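Local coordinates for protein adenylyltransferase MntA (Shewanella oneidensis MR-1, PDB 6M6U) that neutralizes its cognate toxin HepT by successively transferring three AMP units from ATP, with magnesium, to a tyrosine of the toxin, at residues E[22-27]-E[84-89]; E[41-46]-E[73-78]. The protein carries 2 engineered substitutions. All blocks are in the same frame, centred on the assembly; numbering follows the deposited sequence.

Contact 1: residues E[22-27]-E[84-89]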
loop_
_atom_site.group_PDB
_atom_site.type_symbol
_atom_site.label_atom_id
_atom_site.label_comp_id
_atom_site.label_asym_id
_atom_site.label_seq_id
_atom_site.Cartn_x
_atom_site.Cartn_y
_atom_site.Cartn_z
ATOM N N LEU E 22 -18.543 -4.042 27.503
ATOM C CA LEU E 22 -17.136 -4.214 27.835
ATOM C C LEU E 22 -16.289 -3.367 26.902
ATOM O O LEU E 22 -16.543 -3.327 25.697
ATOM C CB LEU E 22 -16.714 -5.691 27.732
ATOM C CG LEU E 22 -17.329 -6.677 28.734
ATOM C CD1 LEU E 22 -17.164 -8.114 28.262
ATOM C CD2 LEU E 22 -16.738 -6.508 30.131
ATOM N N ILE E 23 -15.291 -2.684 27.464
ATOM C CA ILE E 23 -14.253 -2.000 26.694
ATOM C C ILE E 23 -12.906 -2.567 27.116
ATOM O O ILE E 23 -12.599 -2.617 28.315
ATOM C CB ILE E 23 -14.271 -0.474 26.909
ATOM C CG1 ILE E 23 -15.597 0.138 26.460
ATOM C CG2 ILE E 23 -13.120 0.177 26.162
ATOM C CD1 ILE E 23 -15.654 1.636 26.645
ATOM N N TYR E 24 -12.106 -2.988 26.140
ATOM C CA TYR E 24 -10.742 -3.438 26.382
ATOM C C TYR E 24 -9.780 -2.661 25.509
ATOM O O TYR E 24 -10.043 -2.435 24.322
ATOM C CB TYR E 24 -10.532 -4.925 26.079
ATOM C CG TYR E 24 -11.312 -5.864 26.949
ATOM C CD1 TYR E 24 -10.883 -6.171 28.231
ATOM C CD2 TYR E 24 -12.471 -6.458 26.481
ATOM C CE1 TYR E 24 -11.599 -7.036 29.026
ATOM C CE2 TYR E 24 -13.189 -7.320 27.264
ATOM C CZ TYR E 24 -12.752 -7.605 28.537
ATOM O OH TYR E 24 -13.478 -8.472 29.317
ATOM N N LEU E 25 -8.664 -2.273 26.106
ATOM C CA LEU E 25 -7.478 -1.896 25.361
ATOM C C LEU E 25 -6.602 -3.138 25.266
ATOM O O LEU E 25 -6.410 -3.837 26.266
ATOM C CB LEU E 25 -6.749 -0.754 26.072
ATOM C CG LEU E 25 -5.608 -0.023 25.377
ATOM C CD1 LEU E 25 -6.124 0.813 24.204
ATOM C CD2 LEU E 25 -4.882 0.845 26.395
ATOM N N PHE E 26 -6.116 -3.447 24.067
ATOM C CA PHE E 26 -5.253 -4.610 23.904
ATOM C C PHE E 26 -4.140 -4.258 22.923
ATOM O O PHE E 26 -3.998 -3.111 22.490
ATOM C CB PHE E 26 -6.057 -5.853 23.480
ATOM C CG PHE E 26 -6.600 -5.803 22.069
ATOM C CD1 PHE E 26 -6.015 -6.561 21.062
ATOM C CD2 PHE E 26 -7.715 -5.030 21.757
ATOM C CE1 PHE E 26 -6.511 -6.533 19.762
ATOM C CE2 PHE E 26 -8.218 -4.995 20.460
ATOM C CZ PHE E 26 -7.613 -5.750 19.460
ATOM N N GLY E 27 -3.324 -5.254 22.595
ATOM C CA GLY E 27 -2.236 -5.006 21.681
ATOM C C GLY E 27 -1.127 -4.187 22.316
ATOM O O GLY E 27 -0.895 -4.213 23.529
ATOM N N GLN E 84 -9.322 -14.521 22.343
ATOM C CA GLN E 84 -8.364 -15.030 23.320
ATOM C C GLN E 84 -7.268 -14.007 23.604
ATOM O O GLN E 84 -6.860 -13.829 24.760
ATOM C CB GLN E 84 -7.763 -16.345 22.824
ATOM C CG GLN E 84 -6.602 -16.880 23.657
ATOM C CD GLN E 84 -7.050 -17.669 24.884
ATOM O OE1 GLN E 84 -8.239 -17.735 25.203
ATOM N NE2 GLN E 84 -6.093 -18.285 25.567
ATOM N N GLN E 85 -6.779 -13.323 22.566
ATOM C CA GLN E 85 -5.743 -12.314 22.780
ATOM C C GLN E 85 -6.254 -11.189 23.673
ATOM O O GLN E 85 -5.571 -10.769 24.617
ATOM C CB GLN E 85 -5.249 -11.757 21.445
ATOM C CG GLN E 85 -4.134 -10.722 21.621
ATOM C CD GLN E 85 -3.757 -9.997 20.333
ATOM O OE1 GLN E 85 -4.150 -10.390 19.233
ATOM N NE2 GLN E 85 -2.986 -8.927 20.472
ATOM N N VAL E 86 -7.461 -10.687 23.388
ATOM C CA VAL E 86 -8.076 -9.669 24.241
ATOM C C VAL E 86 -8.171 -10.167 25.677
ATOM O O VAL E 86 -7.824 -9.455 26.623
ATOM C CB VAL E 86 -9.461 -9.278 23.696
ATOM C CG1 VAL E 86 -10.188 -8.374 24.684
ATOM C CG2 VAL E 86 -9.318 -8.596 22.342
ATOM N N VAL E 87 -8.637 -11.409 25.856
ATOM C CA VAL E 87 -8.786 -11.978 27.194
ATOM C C VAL E 87 -7.428 -12.131 27.870
ATOM O O VAL E 87 -7.301 -11.968 29.091
ATOM C CB VAL E 87 -9.531 -13.327 27.114
ATOM C CG1 VAL E 87 -9.322 -14.135 28.377
ATOM C CG2 VAL E 87 -11.014 -13.105 26.869
ATOM N N THR E 88 -6.394 -12.446 27.091
ATOM C CA THR E 88 -5.075 -12.717 27.652
ATOM C C THR E 88 -4.345 -11.430 28.032
ATOM O O THR E 88 -3.969 -11.236 29.192
ATOM C CB THR E 88 -4.248 -13.529 26.652
ATOM O OG1 THR E 88 -4.788 -14.850 26.551
ATOM C CG2 THR E 88 -2.788 -13.605 27.083
ATOM N N GLN E 89 -4.139 -10.542 27.062
ATOM C CA GLN E 89 -3.319 -9.352 27.241
ATOM C C GLN E 89 -4.133 -8.079 27.421
ATOM O O GLN E 89 -3.545 -7.009 27.592
ATOM C CB GLN E 89 -2.400 -9.171 26.037
ATOM C CG GLN E 89 -3.153 -8.633 24.839
ATOM C CD GLN E 89 -2.261 -8.318 23.671
ATOM O OE1 GLN E 89 -2.738 -7.937 22.603
ATOM N NE2 GLN E 89 -0.957 -8.476 23.859
#

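Contact 2: residues E[41-46]-E[73-78]. Engineered in segment 41-46: Glu-41 (natural residue Asp).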
loop_
_atom_site.group_PDB
_atom_site.type_symbol
_atom_site.label_atom_id
_atom_site.label_comp_id
_atom_site.label_asym_id
_atom_site.label_seq_id
_atom_site.Cartn_x
_atom_site.Cartn_y
_atom_site.Cartn_z
ATOM N N GLU E 41 -5.455 -0.413 19.588
ATOM C CA GLU E 41 -6.345 -1.547 19.375
ATOM C C GLU E 41 -7.336 -1.617 20.526
ATOM O O GLU E 41 -6.942 -1.785 21.688
ATOM C CB GLU E 41 -5.550 -2.846 19.240
ATOM C CG GLU E 41 -4.779 -2.944 17.926
ATOM C CD GLU E 41 -3.738 -4.048 17.915
ATOM O OE1 GLU E 41 -4.104 -5.229 17.727
ATOM O OE2 GLU E 41 -2.544 -3.731 18.094
ATOM N N ILE E 42 -8.618 -1.479 20.203
ATOM C CA ILE E 42 -9.688 -1.431 21.189
ATOM C C ILE E 42 -10.735 -2.475 20.825
ATOM O O ILE E 42 -11.110 -2.614 19.655
ATOM C CB ILE E 42 -10.321 -0.026 21.263
ATOM C CG1 ILE E 42 -9.249 1.019 21.564
ATOM C CG2 ILE E 42 -11.432 0.016 22.317
ATOM C CD1 ILE E 42 -9.655 2.424 21.185
ATOM N N ALA E 43 -11.204 -3.207 21.829
ATOM C CA ALA E 43 -12.236 -4.214 21.656
ATOM C C ALA E 43 -13.438 -3.848 22.515
ATOM O O ALA E 43 -13.285 -3.372 23.644
ATOM C CB ALA E 43 -11.727 -5.607 22.032
ATOM N N VAL E 44 -14.629 -4.069 21.975
ATOM C CA VAL E 44 -15.865 -3.763 22.677
ATOM C C VAL E 44 -16.805 -4.950 22.555
ATOM O O VAL E 44 -16.791 -5.688 21.564
ATOM C CB VAL E 44 -16.546 -2.481 22.144
ATOM C CG1 VAL E 44 -15.749 -1.253 22.548
ATOM C CG2 VAL E 44 -16.690 -2.547 20.632
ATOM N N LEU E 45 -17.611 -5.141 23.590
ATOM C CA LEU E 45 -18.742 -6.050 23.550
ATOM C C LEU E 45 -19.984 -5.238 23.861
ATOM O O LEU E 45 -20.036 -4.542 24.881
ATOM C CB LEU E 45 -18.586 -7.201 24.549
ATOM C CG LEU E 45 -19.671 -8.285 24.496
ATOM C CD1 LEU E 45 -19.605 -9.056 23.182
ATOM C CD2 LEU E 45 -19.551 -9.231 25.679
ATOM N N ALA E 46 -20.961 -5.299 22.969
ATOM C CA ALA E 46 -22.272 -4.715 23.184
ATOM C C ALA E 46 -23.317 -5.824 23.136
ATOM O O ALA E 46 -23.020 -6.971 22.786
ATOM C CB ALA E 46 -22.572 -3.633 22.140
ATOM N N VAL E 73 -12.474 -3.337 17.444
ATOM C CA VAL E 73 -12.832 -4.734 17.256
ATOM C C VAL E 73 -14.149 -4.984 17.974
ATOM O O VAL E 73 -14.274 -4.711 19.174
ATOM C CB VAL E 73 -11.726 -5.668 17.773
ATOM C CG1 VAL E 73 -12.269 -7.067 17.999
ATOM C CG2 VAL E 73 -10.555 -5.702 16.794
ATOM N N ASP E 74 -15.139 -5.482 17.240
ATOM C CA ASP E 74 -16.380 -5.938 17.854
ATOM C C ASP E 74 -16.166 -7.368 18.336
ATOM O O ASP E 74 -16.001 -8.283 17.524
ATOM C CB ASP E 74 -17.544 -5.851 16.871
ATOM C CG ASP E 74 -18.865 -6.328 17.476
ATOM O OD1 ASP E 74 -18.947 -6.491 18.714
ATOM O OD2 ASP E 74 -19.832 -6.531 16.713
ATOM N N LEU E 75 -16.162 -7.559 19.657
ATOM C CA LEU E 75 -15.899 -8.883 20.211
ATOM C C LEU E 75 -16.970 -9.892 19.816
ATOM O O LEU E 75 -16.701 -11.098 19.787
ATOM C CB LEU E 75 -15.787 -8.799 21.733
ATOM C CG LEU E 75 -14.508 -8.133 22.237
ATOM C CD1 LEU E 75 -14.582 -7.866 23.734
ATOM C CD2 LEU E 75 -13.316 -9.006 21.906
ATOM N N ARG E 76 -18.182 -9.426 19.504
ATOM C CA ARG E 76 -19.284 -10.345 19.248
ATOM C C ARG E 76 -19.153 -11.045 17.900
ATOM O O ARG E 76 -19.743 -12.113 17.713
ATOM C CB ARG E 76 -20.619 -9.599 19.342
ATOM C CG ARG E 76 -21.828 -10.509 19.471
ATOM C CD ARG E 76 -23.082 -9.735 19.872
ATOM N NE ARG E 76 -23.058 -9.328 21.274
ATOM C CZ ARG E 76 -23.278 -10.158 22.294
ATOM N NH1 ARG E 76 -23.526 -11.442 22.063
ATOM N NH2 ARG E 76 -23.242 -9.709 23.545
ATOM N N SER E 77 -18.389 -10.483 16.966
ATOM C CA SER E 77 -18.128 -11.137 15.693
ATOM C C SER E 77 -16.657 -11.475 15.492
ATOM O O SER E 77 -16.301 -12.045 14.455
ATOM C CB SER E 77 -18.612 -10.261 14.530
ATOM O OG SER E 77 -17.786 -9.122 14.384
ATOM N N ALA E 78 -15.797 -11.148 16.451
ATOM C CA ALA E 78 -14.373 -11.388 16.299
ATOM C C ALA E 78 -14.057 -12.881 16.364
ATOM O O ALA E 78 -14.804 -13.687 16.932
ATOM C CB ALA E 78 -13.593 -10.643 17.379
#

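Contact 1: residues E[22-27]-E[84-89]
Strand 22-26, with Tyr-24 and Phe-26 turned to the helix, crosses helix 84-89 almost at a right angle, the short axes 83° apart and 8.2 Å at closest approach, with Phe-26 and Val-86 nearest in backbone. Val-86 packs against two rings, one with each methyl. CG1, anti to the backbone N, reaches the Tyr-24 ring obliquely, 3.5 Å from its CD2. The other branch, CG2, sits over the centre of the Phe-26 ring in a CH-pi contact, 3.9 Å from the ring centroid and 11° off the normal. Leu-75 also touches both Tyr-24 and Val-86, while the Tyr-24 hydroxyl is hydrogen-bonded to Asp-100. This is the nucleotidyltransferase fold of the polymerase beta superfamily, in which the strand runs out into the GSX(10)DXD motif; Gly-27 is the first residue of that motif, and the Phe-26 side chain lies beside the magnesium-site position Glu-41, engineered from Asp. Two glutamines of the helix approach the edge of the Phe-26 ring in its plane, Gln-89 through OE1 and Gln-85 through NE2, the latter 3.9 Å from Phe-26 CD1. The Gln-85 amide plane stands nearly perpendicular to the ring. Gln-89 extends its chain beyond CG to bring OE1 to Gly-27 N, a 2.7 Å hydrogen bond which links the first residue of the motif to the last turn of the helix. The N-H...O angle is 135°, and the donor stands well above the amide carbonyl plane. On its carbonyl side, Gly-27 O is hydrogen-bonded to Ser-30 OG.

Contact 2: residues E[41-46]-E[73-78]
Strand 41-46 and residues 73-74 pair in parallel, Ala-43 opposite Val-73 and Val-44 opposite Asp-74, and Leu-75 carries the backbone bonding one residue further. Val-73 N gives to Ile-42 O, Val-44 N to Val-73 O at 2.9 Å, and Leu-75 N to Val-44 O at 2.7 Å. The small Ala-43 makes a shallow place on its side of the sheet, and Leu-75 fills it: CD2 comes to 3.8 Å from Ala-43 CB, while CB and CG lie close to Val-44 O. With CG anti to its carbonyl carbon (chi1 -72°), Leu-75 sends CD2 to Ala-43 while CD1 lies against Leu-45 CB; Val-86 of helix 80-89 also touches Ala-43. Leu-45 presents a second bump: its CD1 lies 4.1 Å from Leu-75 CB and also over one face of the Arg-76 guanidinium, 3.7 Å from NH2. Arg-76, bent at chi3 (-74°), curls round this methyl and meets Ala-46 O edge-on, NE and NH2 each 2.8 Å away and the oxygen close to the guanidinium plane. Asp-74 OD1 accepts from Arg-76 N at 3.1 Å, an Asx turn where the chain leaves the strand, and OD2 is held by Leu-50 N. These are neighbouring strands of a beta-alpha-beta unit whose helix is 52-66; the strand pair also brings the magnesium-site positions Glu-41, engineered from Asp, and Asp-71 into one region. Two nitrogens sharing one carbonyl oxygen should restrain the guanidinium's rotation, and the positive charge probably polarises that carbonyl at the end of the strand.

In the fold
From the N terminus the chain passes helix 6-16 and enters strand 20-26, the first half of contact 1, then returns antiparallel as strand 40-46, which begins contact 2. Helix 52-66 carries it across to strand 70-74, where contact 2 closes over 26 intervening residues. Helix 80-89 follows and closes contact 1 over 56, so the smaller closure falls wholly within the larger. The two contacts also meet directly: strands 20-26 and 40-46 are sheet neighbours, with Tyr-24 N 2.8 Å from Ala-43 O, probably hydrogen-bonded. Contact 2 joins an outermost strand to the sheet; contact 1 sets the helix across it, before strand 91-94 and the long helix 97-125.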